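Local coordinates for putative gdp-fucose protein o-fucosyltransferase 1 (Caenorhabditis elegans, PDB 3ZY2) that is a putative protein O-fucosyltransferase of the GT-B clan that holds guanosine-5'-diphosphate in the cleft between two Rossmann-like halves, at residues Gly18-Gln23 and Asp314-Leu319; Lys202-Ala207 and Ser282-Ser287; Asp326-Asn331 and Thr335-Val340; Arg342-Ala347 and Pro351-Phe356. One frame throughout, in Å; residues are numbered along the deposited sequence.

Overall arrangement
Contact 2 comes first to close along the chain, within the long span bridged by contact 1; contacts 3 and 4 follow in series. Contact 1 joins the starts of helices 20-37 and 315-324. The other three reach one parallel sheet: contact 2 at strand 282-287, contact 3 at 327-330 and contact 4 at 354-356; the last two strands are neighbours, and contacts 3 and 4 both use helix 335-346. The centres of contacts 3 and 4 lie about 8 Å apart, those of contacts 1 and 3 about 11 Å, and those of contacts 1 and 2 about 17 Å. Contacts 1, 2 and 3 all border guanosine-5'-diphosphate, so the nucleotide pocket is assembled from distant parts of the sequence, while contact 4 lies at the surface.

Contact 1 (Gly18-Gln23 and Asp314-Leu319); sequences GRFGNQ and DMYTSL. With GDP (guanosine-5'-diphosphate), chain C.
Aromatic packing joins F20 to Y316. The tyrosine turns its edge to the phenylalanine in a T-shaped pair, with F20 and Y316 ring centroids 4.9 Å apart, planes at 87°, and Y316 CE1 above the centre of the F20 face. F20 holds CG opposite its backbone N (chi1 -169°), which sends the ring from helix 20-37 toward helix 315-324. The hydroxyl of Y316 is hydrogen-bonded to E48.

Apolar and sulfur contacts add to this. L319 CD1 meets F20 CE2 at 3.7 Å, near the plane of the ring. M315 SD lies 4.0 Å from F20 CB and approaches the ring obliquely, a Met-aromatic contact, while M315 CG packs over the Y316 face. M315 SD also packs 3.6 Å from GDP O3'.

Polar bonds serve the helix starts and the ligand. As N-cap, D314 OD2 accepts from T317 N at 3.1 Å through its anti lone pair. G21 N donates to GDP O1A at 2.7 Å and N22 N to GDP O2A at 3.2 Å, placing the alpha phosphate at the start of helix 20-37. Two helix starts converging on one nucleotide from distant parts of the sequence fit the interdomain cleft of a GT-B fold.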
# COMPACT_ATOMS: atom_id res chain seq x y z
N GLY A 18 6.83 -12.11 2.26
CA GLY A 18 7.01 -13.50 1.89
C GLY A 18 8.34 -14.12 2.27
O GLY A 18 9.18 -13.52 2.96
N ARG A 19 8.52 -15.36 1.84
CA ARG A 19 9.72 -16.13 2.12
C ARG A 19 10.79 -15.89 1.05
O ARG A 19 10.68 -14.92 0.29
CB ARG A 19 9.35 -17.58 2.29
CG ARG A 19 8.47 -17.73 3.55
CD ARG A 19 7.34 -18.69 3.25
NE ARG A 19 7.75 -19.97 3.76
CZ ARG A 19 7.20 -21.14 3.48
NH1 ARG A 19 6.19 -21.26 2.60
NH2 ARG A 19 7.70 -22.21 4.07
N PHE A 20 11.84 -16.70 1.04
CA PHE A 20 13.06 -16.35 0.27
C PHE A 20 12.83 -16.06 -1.20
O PHE A 20 13.40 -15.08 -1.74
CB PHE A 20 14.12 -17.42 0.44
CG PHE A 20 15.47 -17.04 -0.09
CD1 PHE A 20 16.16 -15.95 0.45
CD2 PHE A 20 16.09 -17.80 -1.08
CE1 PHE A 20 17.43 -15.60 -0.01
CE2 PHE A 20 17.34 -17.48 -1.55
CZ PHE A 20 18.03 -16.38 -1.03
N GLY A 21 12.00 -16.86 -1.85
CA GLY A 21 11.74 -16.61 -3.27
C GLY A 21 11.10 -15.26 -3.50
O GLY A 21 11.45 -14.56 -4.45
N ASN A 22 10.15 -14.88 -2.65
CA ASN A 22 9.54 -13.54 -2.77
C ASN A 22 10.54 -12.41 -2.50
O ASN A 22 10.54 -11.38 -3.18
CB ASN A 22 8.36 -13.36 -1.78
CG ASN A 22 7.13 -14.25 -2.08
OD1 ASN A 22 6.12 -14.12 -1.38
ND2 ASN A 22 7.21 -15.13 -3.07
N GLN A 23 11.44 -12.63 -1.53
CA GLN A 23 12.39 -11.60 -1.13
C GLN A 23 13.39 -11.36 -2.25
O GLN A 23 13.71 -10.20 -2.56
CB GLN A 23 13.15 -12.05 0.11
CG GLN A 23 12.25 -12.14 1.34
CD GLN A 23 12.91 -12.88 2.46
OE1 GLN A 23 14.14 -12.80 2.65
NE2 GLN A 23 12.11 -13.65 3.23
N ASP A 314 18.71 -28.10 3.07
CA ASP A 314 19.16 -26.70 3.25
C ASP A 314 18.74 -25.93 2.03
O ASP A 314 19.18 -26.24 0.91
CB ASP A 314 20.68 -26.58 3.32
CG ASP A 314 21.13 -25.16 3.63
OD1 ASP A 314 21.21 -24.84 4.84
OD2 ASP A 314 21.41 -24.33 2.71
N MET A 315 17.86 -24.95 2.21
CA MET A 315 17.24 -24.35 1.03
C MET A 315 18.24 -23.72 0.07
O MET A 315 18.03 -23.75 -1.14
CB MET A 315 16.11 -23.38 1.39
CG MET A 315 16.56 -21.97 1.76
SD MET A 315 15.17 -20.89 2.23
CE MET A 315 15.19 -21.27 3.94
N TYR A 316 19.31 -23.10 0.60
CA TYR A 316 20.19 -22.32 -0.28
C TYR A 316 21.10 -23.25 -1.06
O TYR A 316 21.31 -23.05 -2.27
CB TYR A 316 20.99 -21.28 0.52
CG TYR A 316 20.11 -20.49 1.46
CD1 TYR A 316 19.21 -19.53 0.96
CD2 TYR A 316 20.14 -20.73 2.84
CE1 TYR A 316 18.36 -18.80 1.83
CE2 TYR A 316 19.29 -20.00 3.71
CZ TYR A 316 18.41 -19.04 3.19
OH TYR A 316 17.55 -18.29 3.99
N THR A 317 21.61 -24.26 -0.39
CA THR A 317 22.45 -25.25 -1.04
C THR A 317 21.60 -26.01 -2.06
O THR A 317 22.08 -26.30 -3.16
CB THR A 317 23.15 -26.19 -0.06
OG1 THR A 317 23.95 -25.40 0.84
CG2 THR A 317 24.06 -27.17 -0.80
N SER A 318 20.33 -26.25 -1.75
CA SER A 318 19.43 -26.88 -2.75
C SER A 318 19.30 -26.01 -3.99
O SER A 318 19.37 -26.51 -5.10
CB SER A 318 18.04 -27.20 -2.19
OG SER A 318 18.12 -28.30 -1.30
N LEU A 319 19.07 -24.71 -3.81
CA LEU A 319 19.01 -23.81 -4.97
C LEU A 319 20.30 -23.87 -5.80
O LEU A 319 20.27 -23.90 -7.05
CB LEU A 319 18.76 -22.36 -4.50
CG LEU A 319 17.33 -22.10 -3.98
CD1 LEU A 319 17.33 -20.79 -3.24
CD2 LEU A 319 16.31 -22.05 -5.12
PB GDP C . 7.10 -19.85 -3.17
O1B GDP C . 7.61 -21.21 -3.51
O2B GDP C . 6.99 -18.59 -4.09
O3B GDP C . 6.45 -19.70 -1.67
O3A GDP C . 8.70 -19.64 -2.58
PA GDP C . 9.16 -18.64 -1.26
O1A GDP C . 10.79 -19.23 -1.50
O2A GDP C . 8.86 -17.35 -1.18
O5' GDP C . 8.17 -19.67 -0.18
C5' GDP C . 8.93 -20.70 -0.30
C4' GDP C . 9.41 -21.46 0.70
O4' GDP C . 9.14 -22.66 1.30
C3' GDP C . 10.78 -21.37 0.47
O3' GDP C . 11.90 -20.17 1.03
C2' GDP C . 11.84 -22.70 1.86
O2' GDP C . 11.80 -21.97 3.01
C1' GDP C . 10.63 -23.58 1.61
N9 GDP C . 10.89 -24.24 0.55
C8 GDP C . 10.01 -24.18 -1.05
N7 GDP C . 10.86 -25.06 -1.45
C5 GDP C . 11.85 -25.64 -0.88
C6 GDP C . 13.16 -26.78 -0.98
O6 GDP C . 13.15 -27.21 -2.03
N1 GDP C . 13.62 -26.76 -0.01
C2 GDP C . 13.65 -26.29 1.15
N2 GDP C . 14.21 -26.42 1.95
N3 GDP C . 12.64 -25.21 1.70
C4 GDP C . 11.78 -24.98 0.56

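Contact 2 (Lys202-Ala207 and Ser282-Ser287); sequences KKFISA and SVFVAS. With GDP (guanosine-5'-diphosphate), chain C.
F204 and F284 both carry CG opposite the backbone N (chi1 -175° and 175°), and these matching torsions aim one ring off helix 195-208 and the other off strand 282-287 until they meet. The setting is a helix flanking the parallel sheet of a Rossmann-like domain, with this pair as the bridge between the two elements. Contact is made through a few ring carbons: F204 CE1 approaches F284 CD1 to 3.6 Å and lies equally near F284 CE1, whereas F204 CZ is 4.1 Å from F284 CE1. With the F204 and F284 centroids 5.5 Å apart and their planes at 72°, the rings meet obliquely, so the pair is neither a stack nor edge-to-face. The interface is small, since one aromatic residue from each segment does all the touching. Both rings also lean on L209 and on I321 of helix 315-324, so the pair belongs to a wider apolar layer between sheet and helices.

The strand itself is fixed by its neighbours. F284 shares backbone hydrogen bonds with V214 and V216 of strand 213-218, V283 does so with E306 and H308 on its other flank, and S282 OG is bonded to A210 O. Two residues beyond F284, the same strand borders the guanine base, where the methyl carbon A286 CB comes within 3.3 Å of GDP O6.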
# COMPACT_ATOMS: atom_id res chain seq x y z
N LYS A 202 28.95 -28.26 -4.70
CA LYS A 202 29.92 -29.04 -5.47
C LYS A 202 30.20 -30.36 -4.77
O LYS A 202 30.24 -31.42 -5.42
CB LYS A 202 31.21 -28.25 -5.67
CG LYS A 202 31.07 -27.09 -6.62
CD LYS A 202 32.35 -26.25 -6.66
CE LYS A 202 32.27 -25.18 -7.76
NZ LYS A 202 33.53 -24.38 -7.91
N LYS A 203 30.36 -30.34 -3.45
CA LYS A 203 30.66 -31.56 -2.71
C LYS A 203 29.51 -32.55 -2.76
O LYS A 203 29.73 -33.74 -2.93
CB LYS A 203 31.03 -31.27 -1.25
CG LYS A 203 32.45 -30.81 -1.06
CD LYS A 203 32.77 -30.83 0.43
CE LYS A 203 34.15 -30.23 0.74
NZ LYS A 203 34.21 -28.79 0.40
N PHE A 204 28.28 -32.05 -2.62
CA PHE A 204 27.13 -32.95 -2.65
C PHE A 204 27.01 -33.61 -4.02
O PHE A 204 26.74 -34.80 -4.13
CB PHE A 204 25.83 -32.21 -2.30
CG PHE A 204 24.64 -33.13 -2.20
CD1 PHE A 204 23.87 -33.43 -3.35
CD2 PHE A 204 24.29 -33.73 -0.99
CE1 PHE A 204 22.78 -34.31 -3.25
CE2 PHE A 204 23.20 -34.58 -0.90
CZ PHE A 204 22.45 -34.88 -2.03
N ILE A 205 27.18 -32.80 -5.08
CA ILE A 205 27.10 -33.33 -6.45
C ILE A 205 28.19 -34.41 -6.64
O ILE A 205 27.90 -35.53 -7.09
CB ILE A 205 27.20 -32.20 -7.48
CG1 ILE A 205 25.95 -31.34 -7.39
CG2 ILE A 205 27.35 -32.75 -8.91
CD1 ILE A 205 26.16 -29.90 -7.92
N SER A 206 29.44 -34.07 -6.32
CA SER A 206 30.53 -35.00 -6.54
C SER A 206 30.30 -36.32 -5.81
O SER A 206 30.49 -37.40 -6.38
CB SER A 206 31.85 -34.34 -6.10
OG SER A 206 32.95 -35.19 -6.36
N ALA A 207 29.86 -36.24 -4.56
CA ALA A 207 29.70 -37.45 -3.73
C ALA A 207 28.49 -38.28 -4.08
O ALA A 207 28.51 -39.53 -3.94
CB ALA A 207 29.61 -37.06 -2.26
N SER A 282 21.58 -39.88 -12.36
CA SER A 282 21.04 -39.66 -11.04
C SER A 282 20.01 -38.54 -11.09
O SER A 282 19.91 -37.80 -12.09
CB SER A 282 22.17 -39.28 -10.06
OG SER A 282 22.69 -37.99 -10.33
N VAL A 283 19.25 -38.44 -9.99
CA VAL A 283 18.25 -37.39 -9.81
C VAL A 283 18.46 -36.74 -8.44
O VAL A 283 18.77 -37.42 -7.45
CB VAL A 283 16.79 -37.97 -9.93
CG1 VAL A 283 15.75 -36.92 -9.48
CG2 VAL A 283 16.53 -38.45 -11.36
N PHE A 284 18.36 -35.42 -8.43
CA PHE A 284 18.38 -34.66 -7.19
C PHE A 284 16.99 -34.10 -6.93
O PHE A 284 16.36 -33.54 -7.84
CB PHE A 284 19.37 -33.50 -7.27
CG PHE A 284 19.34 -32.60 -6.07
CD1 PHE A 284 19.85 -33.04 -4.83
CD2 PHE A 284 18.79 -31.33 -6.17
CE1 PHE A 284 19.85 -32.20 -3.72
CE2 PHE A 284 18.78 -30.48 -5.04
CZ PHE A 284 19.29 -30.94 -3.81
N VAL A 285 16.53 -34.21 -5.69
CA VAL A 285 15.23 -33.66 -5.31
C VAL A 285 15.38 -32.62 -4.20
O VAL A 285 15.93 -32.92 -3.12
CB VAL A 285 14.28 -34.75 -4.78
CG1 VAL A 285 12.91 -34.14 -4.36
CG2 VAL A 285 14.09 -35.90 -5.79
N ALA A 286 14.85 -31.43 -4.46
CA ALA A 286 14.68 -30.39 -3.43
C ALA A 286 13.19 -30.28 -3.16
O ALA A 286 12.39 -30.22 -4.08
CB ALA A 286 15.22 -29.03 -3.93
N SER A 287 12.80 -30.31 -1.89
CA SER A 287 11.40 -30.20 -1.52
C SER A 287 11.25 -29.45 -0.20
O SER A 287 12.14 -29.49 0.65
CB SER A 287 10.74 -31.58 -1.43
OG SER A 287 9.33 -31.43 -1.19
PB GDP C . 7.10 -19.85 -3.17
O1B GDP C . 7.61 -21.21 -3.51
O2B GDP C . 6.99 -18.59 -4.09
O3B GDP C . 6.45 -19.70 -1.67
O3A GDP C . 8.70 -19.64 -2.58
PA GDP C . 9.16 -18.64 -1.26
O1A GDP C . 10.79 -19.23 -1.50
O2A GDP C . 8.86 -17.35 -1.18
O5' GDP C . 8.17 -19.67 -0.18
C5' GDP C . 8.93 -20.70 -0.30
C4' GDP C . 9.41 -21.46 0.70
O4' GDP C . 9.14 -22.66 1.30
C3' GDP C . 10.78 -21.37 0.47
O3' GDP C . 11.90 -20.17 1.03
C2' GDP C . 11.84 -22.70 1.86
O2' GDP C . 11.80 -21.97 3.01
C1' GDP C . 10.63 -23.58 1.61
N9 GDP C . 10.89 -24.24 0.55
C8 GDP C . 10.01 -24.18 -1.05
N7 GDP C . 10.86 -25.06 -1.45
C5 GDP C . 11.85 -25.64 -0.88
C6 GDP C . 13.16 -26.78 -0.98
O6 GDP C . 13.15 -27.21 -2.03
N1 GDP C . 13.62 -26.76 -0.01
C2 GDP C . 13.65 -26.29 1.15
N2 GDP C . 14.21 -26.42 1.95
N3 GDP C . 12.64 -25.21 1.70
C4 GDP C . 11.78 -24.98 0.56

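Contact 3 (Asp326-Asn331 and Thr335-Val340); sequences DLFVGN and TFSHIV. With GDP (guanosine-5'-diphosphate), chain C.
S337 and V340 of helix 335-346 press on F328 and on the backbone at G330 and N331, and here the packing is close. V340 CG1 sits over the centre of the F328 ring, 3.5 Å from the centroid and 10° off the normal, a CH-pi contact. G330 N covers the opposite face, so the phenyl is sandwiched between a methyl group and its own strand. V340 places CG1 opposite its backbone N (chi1 -176°), bringing this branch over the ring. At the ring's edge S337 OG lies 3.6 Å from F328 CZ. S337 OG accepts a hydrogen bond from N331 N at 2.9 Å, nearly straight (167°), and has a second partner in H217. S337 OG also lies 3.5 Å from G330 CA.

The first turn of the helix is looser toward the strand: T335 and F336 make no side-chain contact with it and face GDP instead. T335 N donates to GDP O2B at 3.0 Å, and the F336 ring turns a face to the base, with GDP N7 3.6 Å above its plane, offset toward the ring's rim. Neither side is a solvent face, as all the touching residues are buried.

Strand 327-330 and helix 335-340 run nearly antiparallel, their axes 9.0 Å apart, as the first half of a beta-alpha-beta unit. Strands 213-218 and 354-356 flank 327-330, while helices 20-37 and 315-324 pack on helix 335-346.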
# COMPACT_ATOMS: atom_id res chain seq x y z
N ASP A 326 22.38 -30.71 -14.80
CA ASP A 326 22.36 -30.82 -16.26
C ASP A 326 21.01 -30.44 -16.82
O ASP A 326 20.94 -29.83 -17.88
CB ASP A 326 22.82 -32.21 -16.68
CG ASP A 326 24.24 -32.51 -16.20
OD1 ASP A 326 24.42 -32.90 -15.02
OD2 ASP A 326 25.20 -32.32 -17.01
N LEU A 327 19.94 -30.78 -16.10
CA LEU A 327 18.57 -30.37 -16.45
C LEU A 327 17.82 -30.09 -15.15
O LEU A 327 17.94 -30.87 -14.21
CB LEU A 327 17.83 -31.45 -17.23
CG LEU A 327 16.36 -31.12 -17.55
CD1 LEU A 327 16.28 -29.94 -18.54
CD2 LEU A 327 15.62 -32.33 -18.10
N PHE A 328 17.11 -28.97 -15.10
CA PHE A 328 16.27 -28.59 -13.97
C PHE A 328 14.81 -28.72 -14.40
O PHE A 328 14.45 -28.22 -15.46
CB PHE A 328 16.54 -27.15 -13.58
CG PHE A 328 15.53 -26.55 -12.60
CD1 PHE A 328 15.26 -27.15 -11.37
CD2 PHE A 328 14.87 -25.38 -12.93
CE1 PHE A 328 14.35 -26.56 -10.50
CE2 PHE A 328 13.94 -24.81 -12.04
CZ PHE A 328 13.69 -25.39 -10.82
N VAL A 329 14.01 -29.41 -13.59
CA VAL A 329 12.53 -29.40 -13.76
C VAL A 329 11.94 -28.73 -12.53
O VAL A 329 12.05 -29.25 -11.41
CB VAL A 329 11.91 -30.81 -13.95
CG1 VAL A 329 10.43 -30.68 -14.38
CG2 VAL A 329 12.68 -31.60 -15.00
N GLY A 330 11.32 -27.56 -12.73
CA GLY A 330 10.77 -26.81 -11.61
C GLY A 330 9.27 -26.75 -11.56
O GLY A 330 8.58 -27.39 -12.37
N ASN A 331 8.80 -25.96 -10.59
CA ASN A 331 7.40 -25.64 -10.45
C ASN A 331 7.21 -24.22 -10.96
O ASN A 331 7.79 -23.28 -10.43
CB ASN A 331 7.00 -25.74 -8.99
CG ASN A 331 5.54 -25.52 -8.80
OD1 ASN A 331 5.03 -24.44 -9.10
ND2 ASN A 331 4.82 -26.55 -8.34
N THR A 335 8.09 -19.04 -6.79
CA THR A 335 9.18 -18.06 -6.91
C THR A 335 10.54 -18.64 -6.47
O THR A 335 11.59 -18.09 -6.80
CB THR A 335 8.94 -16.75 -6.14
OG1 THR A 335 8.86 -17.03 -4.73
CG2 THR A 335 7.65 -16.09 -6.62
N PHE A 336 10.50 -19.74 -5.72
CA PHE A 336 11.70 -20.46 -5.34
C PHE A 336 12.30 -21.16 -6.58
O PHE A 336 13.49 -21.02 -6.88
CB PHE A 336 11.33 -21.42 -4.20
CG PHE A 336 12.49 -22.07 -3.51
CD1 PHE A 336 13.11 -21.45 -2.41
CD2 PHE A 336 12.91 -23.35 -3.89
CE1 PHE A 336 14.17 -22.08 -1.75
CE2 PHE A 336 13.97 -24.00 -3.20
CZ PHE A 336 14.59 -23.37 -2.15
N SER A 337 11.45 -21.87 -7.33
CA SER A 337 11.87 -22.39 -8.65
C SER A 337 12.34 -21.26 -9.55
O SER A 337 13.26 -21.46 -10.35
CB SER A 337 10.73 -23.16 -9.35
OG SER A 337 10.70 -24.54 -8.98
N HIS A 338 11.74 -20.07 -9.41
CA HIS A 338 12.05 -18.96 -10.34
C HIS A 338 13.49 -18.49 -10.14
O HIS A 338 14.17 -18.13 -11.10
CB HIS A 338 11.04 -17.81 -10.18
CG HIS A 338 10.96 -16.83 -11.33
ND1 HIS A 338 11.66 -16.93 -12.52
CD2 HIS A 338 10.21 -15.72 -11.42
CE1 HIS A 338 11.33 -15.90 -13.30
NE2 HIS A 338 10.46 -15.15 -12.65
N ILE A 339 13.97 -18.54 -8.90
CA ILE A 339 15.39 -18.27 -8.63
C ILE A 339 16.27 -19.18 -9.50
O ILE A 339 17.20 -18.71 -10.17
CB ILE A 339 15.74 -18.52 -7.14
CG1 ILE A 339 15.12 -17.43 -6.26
CG2 ILE A 339 17.29 -18.50 -7.01
CD1 ILE A 339 15.22 -17.75 -4.77
N VAL A 340 15.95 -20.47 -9.51
CA VAL A 340 16.76 -21.43 -10.26
C VAL A 340 16.67 -21.14 -11.76
O VAL A 340 17.69 -21.14 -12.45
CB VAL A 340 16.32 -22.88 -10.03
CG1 VAL A 340 17.26 -23.83 -10.77
CG2 VAL A 340 16.29 -23.23 -8.56
PB GDP C . 7.10 -19.85 -3.17
O1B GDP C . 7.61 -21.21 -3.51
O2B GDP C . 6.99 -18.59 -4.09
O3B GDP C . 6.45 -19.70 -1.67
O3A GDP C . 8.70 -19.64 -2.58
PA GDP C . 9.16 -18.64 -1.26
O1A GDP C . 10.79 -19.23 -1.50
O2A GDP C . 8.86 -17.35 -1.18
O5' GDP C . 8.17 -19.67 -0.18
C5' GDP C . 8.93 -20.70 -0.30
C4' GDP C . 9.41 -21.46 0.70
O4' GDP C . 9.14 -22.66 1.30
C3' GDP C . 10.78 -21.37 0.47
O3' GDP C . 11.90 -20.17 1.03
C2' GDP C . 11.84 -22.70 1.86
O2' GDP C . 11.80 -21.97 3.01
C1' GDP C . 10.63 -23.58 1.61
N9 GDP C . 10.89 -24.24 0.55
C8 GDP C . 10.01 -24.18 -1.05
N7 GDP C . 10.86 -25.06 -1.45
C5 GDP C . 11.85 -25.64 -0.88
C6 GDP C . 13.16 -26.78 -0.98
O6 GDP C . 13.15 -27.21 -2.03
N1 GDP C . 13.62 -26.76 -0.01
C2 GDP C . 13.65 -26.29 1.15
N2 GDP C . 14.21 -26.42 1.95
N3 GDP C . 12.64 -25.21 1.70
C4 GDP C . 11.78 -24.98 0.56

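Contact 4 (Arg342-Ala347 and Pro351-Phe356); sequences RERDHA and PRPSAF
R344 meets R352, P353 and S354 along its whole side chain on the way from helix 335-346 to strand 354-356. R344 CB lies 3.7 Å from R352 O. CG passes S354 OG more distantly, and R344 CD touches S354 OG at 3.3 Å. A bend at chi3 (68°) turns the guanidinium toward R352 CB and P353 O. NE splits its N-H between S354 OG and P353 O, both bonds weak and strongly bent. NH2 makes the firmer bond, R344 NH2 to P353 O at 2.8 Å and 143°, with the oxygen somewhat tilted from the guanidinium plane. R352 CB covers one face of the group, 3.6 Å from R344 NH2. NH1 continues to A325 O, tying the same arginine to the loop ahead of strand 327-330.

The backbone closes the turn as well: R352 N donates to R344 O at 2.9 Å, nearly straight at 170°. Beside it a water donates to D345 OD1 and to R352 O and accepts from S354 OG, at 2.7 Å from water to S354 OG. D345 OD2 is engaged by K341.

The R344 partners named here are neutral oxygens, two of them main-chain carbonyls. The guanidinium is thus held by directional bonds to P353 O and A325 O, joining the approach to strand 354-356 with the loop ahead of strand 327-330. S354 OG, a weak acceptor for NE and a donor to the water, links the arginine to D345 through that weak bond and the water.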
# COMPACT_ATOMS: atom_id res chain seq x y z
N ARG A 342 16.03 -18.35 -13.37
CA ARG A 342 16.80 -17.15 -13.71
C ARG A 342 18.31 -17.36 -13.64
O ARG A 342 19.07 -16.82 -14.47
CB ARG A 342 16.41 -15.97 -12.80
CG ARG A 342 14.97 -15.53 -13.02
CD ARG A 342 14.64 -14.25 -12.24
NE ARG A 342 14.91 -14.38 -10.81
CZ ARG A 342 13.97 -14.38 -9.87
NH1 ARG A 342 12.69 -14.27 -10.18
NH2 ARG A 342 14.34 -14.46 -8.60
N GLU A 343 18.75 -18.13 -12.65
CA GLU A 343 20.18 -18.41 -12.53
C GLU A 343 20.63 -19.21 -13.74
O GLU A 343 21.66 -18.91 -14.38
CB GLU A 343 20.48 -19.15 -11.21
CG GLU A 343 21.99 -19.45 -11.11
CD GLU A 343 22.43 -19.95 -9.74
OE1 GLU A 343 21.67 -19.75 -8.78
OE2 GLU A 343 23.56 -20.48 -9.64
N ARG A 344 19.84 -20.22 -14.09
CA ARG A 344 20.19 -21.06 -15.23
C ARG A 344 20.13 -20.28 -16.54
O ARG A 344 20.95 -20.51 -17.43
CB ARG A 344 19.29 -22.28 -15.29
CG ARG A 344 19.53 -23.19 -14.09
CD ARG A 344 18.62 -24.44 -14.14
NE ARG A 344 18.96 -25.35 -15.26
CZ ARG A 344 19.98 -26.20 -15.24
NH1 ARG A 344 20.77 -26.28 -14.17
NH2 ARG A 344 20.22 -26.98 -16.30
N ASP A 345 19.21 -19.33 -16.62
CA ASP A 345 19.12 -18.51 -17.83
C ASP A 345 20.26 -17.51 -17.97
O ASP A 345 20.67 -17.20 -19.09
CB ASP A 345 17.82 -17.73 -17.78
CG ASP A 345 16.60 -18.57 -18.14
OD1 ASP A 345 16.73 -19.71 -18.65
OD2 ASP A 345 15.48 -18.02 -17.96
N HIS A 346 20.73 -16.96 -16.84
CA HIS A 346 21.53 -15.72 -16.88
C HIS A 346 22.90 -15.72 -16.25
O HIS A 346 23.67 -14.80 -16.52
CB HIS A 346 20.73 -14.55 -16.26
CG HIS A 346 19.42 -14.30 -16.94
ND1 HIS A 346 19.33 -13.79 -18.22
CD2 HIS A 346 18.15 -14.48 -16.51
CE1 HIS A 346 18.06 -13.69 -18.55
NE2 HIS A 346 17.32 -14.10 -17.54
N ALA A 347 23.22 -16.70 -15.41
CA ALA A 347 24.51 -16.67 -14.69
C ALA A 347 25.68 -16.79 -15.65
O ALA A 347 26.72 -16.15 -15.44
CB ALA A 347 24.59 -17.76 -13.63
N PRO A 351 22.23 -19.94 -21.75
CA PRO A 351 21.34 -20.56 -20.74
C PRO A 351 21.57 -22.06 -20.62
O PRO A 351 21.93 -22.73 -21.59
CB PRO A 351 19.93 -20.30 -21.29
CG PRO A 351 20.14 -19.99 -22.75
CD PRO A 351 21.47 -19.30 -22.84
N ARG A 352 21.39 -22.55 -19.40
CA ARG A 352 21.37 -23.97 -19.12
C ARG A 352 19.91 -24.42 -19.15
O ARG A 352 19.03 -23.67 -18.70
CB ARG A 352 21.99 -24.22 -17.75
CG ARG A 352 23.49 -23.97 -17.66
CD ARG A 352 24.05 -24.25 -16.22
NE ARG A 352 25.51 -24.06 -16.19
CZ ARG A 352 26.30 -24.09 -15.12
NH1 ARG A 352 25.81 -24.28 -13.90
NH2 ARG A 352 27.61 -23.89 -15.27
N PRO A 353 19.63 -25.62 -19.66
CA PRO A 353 18.23 -25.98 -19.89
C PRO A 353 17.37 -26.22 -18.67
O PRO A 353 17.82 -26.81 -17.67
CB PRO A 353 18.32 -27.26 -20.71
CG PRO A 353 19.61 -27.84 -20.36
CD PRO A 353 20.55 -26.67 -20.13
N SER A 354 16.13 -25.78 -18.77
CA SER A 354 15.15 -25.98 -17.73
C SER A 354 13.81 -26.40 -18.34
O SER A 354 13.55 -26.17 -19.55
CB SER A 354 14.95 -24.71 -16.91
OG SER A 354 16.19 -24.24 -16.37
N ALA A 355 12.99 -27.01 -17.51
CA ALA A 355 11.63 -27.40 -17.86
C ALA A 355 10.80 -27.24 -16.61
O ALA A 355 11.34 -27.00 -15.53
CB ALA A 355 11.58 -28.86 -18.33
N PHE A 356 9.48 -27.38 -16.75
CA PHE A 356 8.57 -27.26 -15.62
C PHE A 356 7.54 -28.37 -15.68
O PHE A 356 7.13 -28.79 -16.77
CB PHE A 356 7.85 -25.92 -15.65
CG PHE A 356 8.76 -24.75 -15.49
CD1 PHE A 356 9.13 -24.32 -14.22
CD2 PHE A 356 9.25 -24.07 -16.61
CE1 PHE A 356 9.97 -23.24 -14.04
CE2 PHE A 356 10.10 -22.98 -16.44
CZ PHE A 356 10.46 -22.57 -15.15
O HOH W 1 16.86 -22.40 -18.18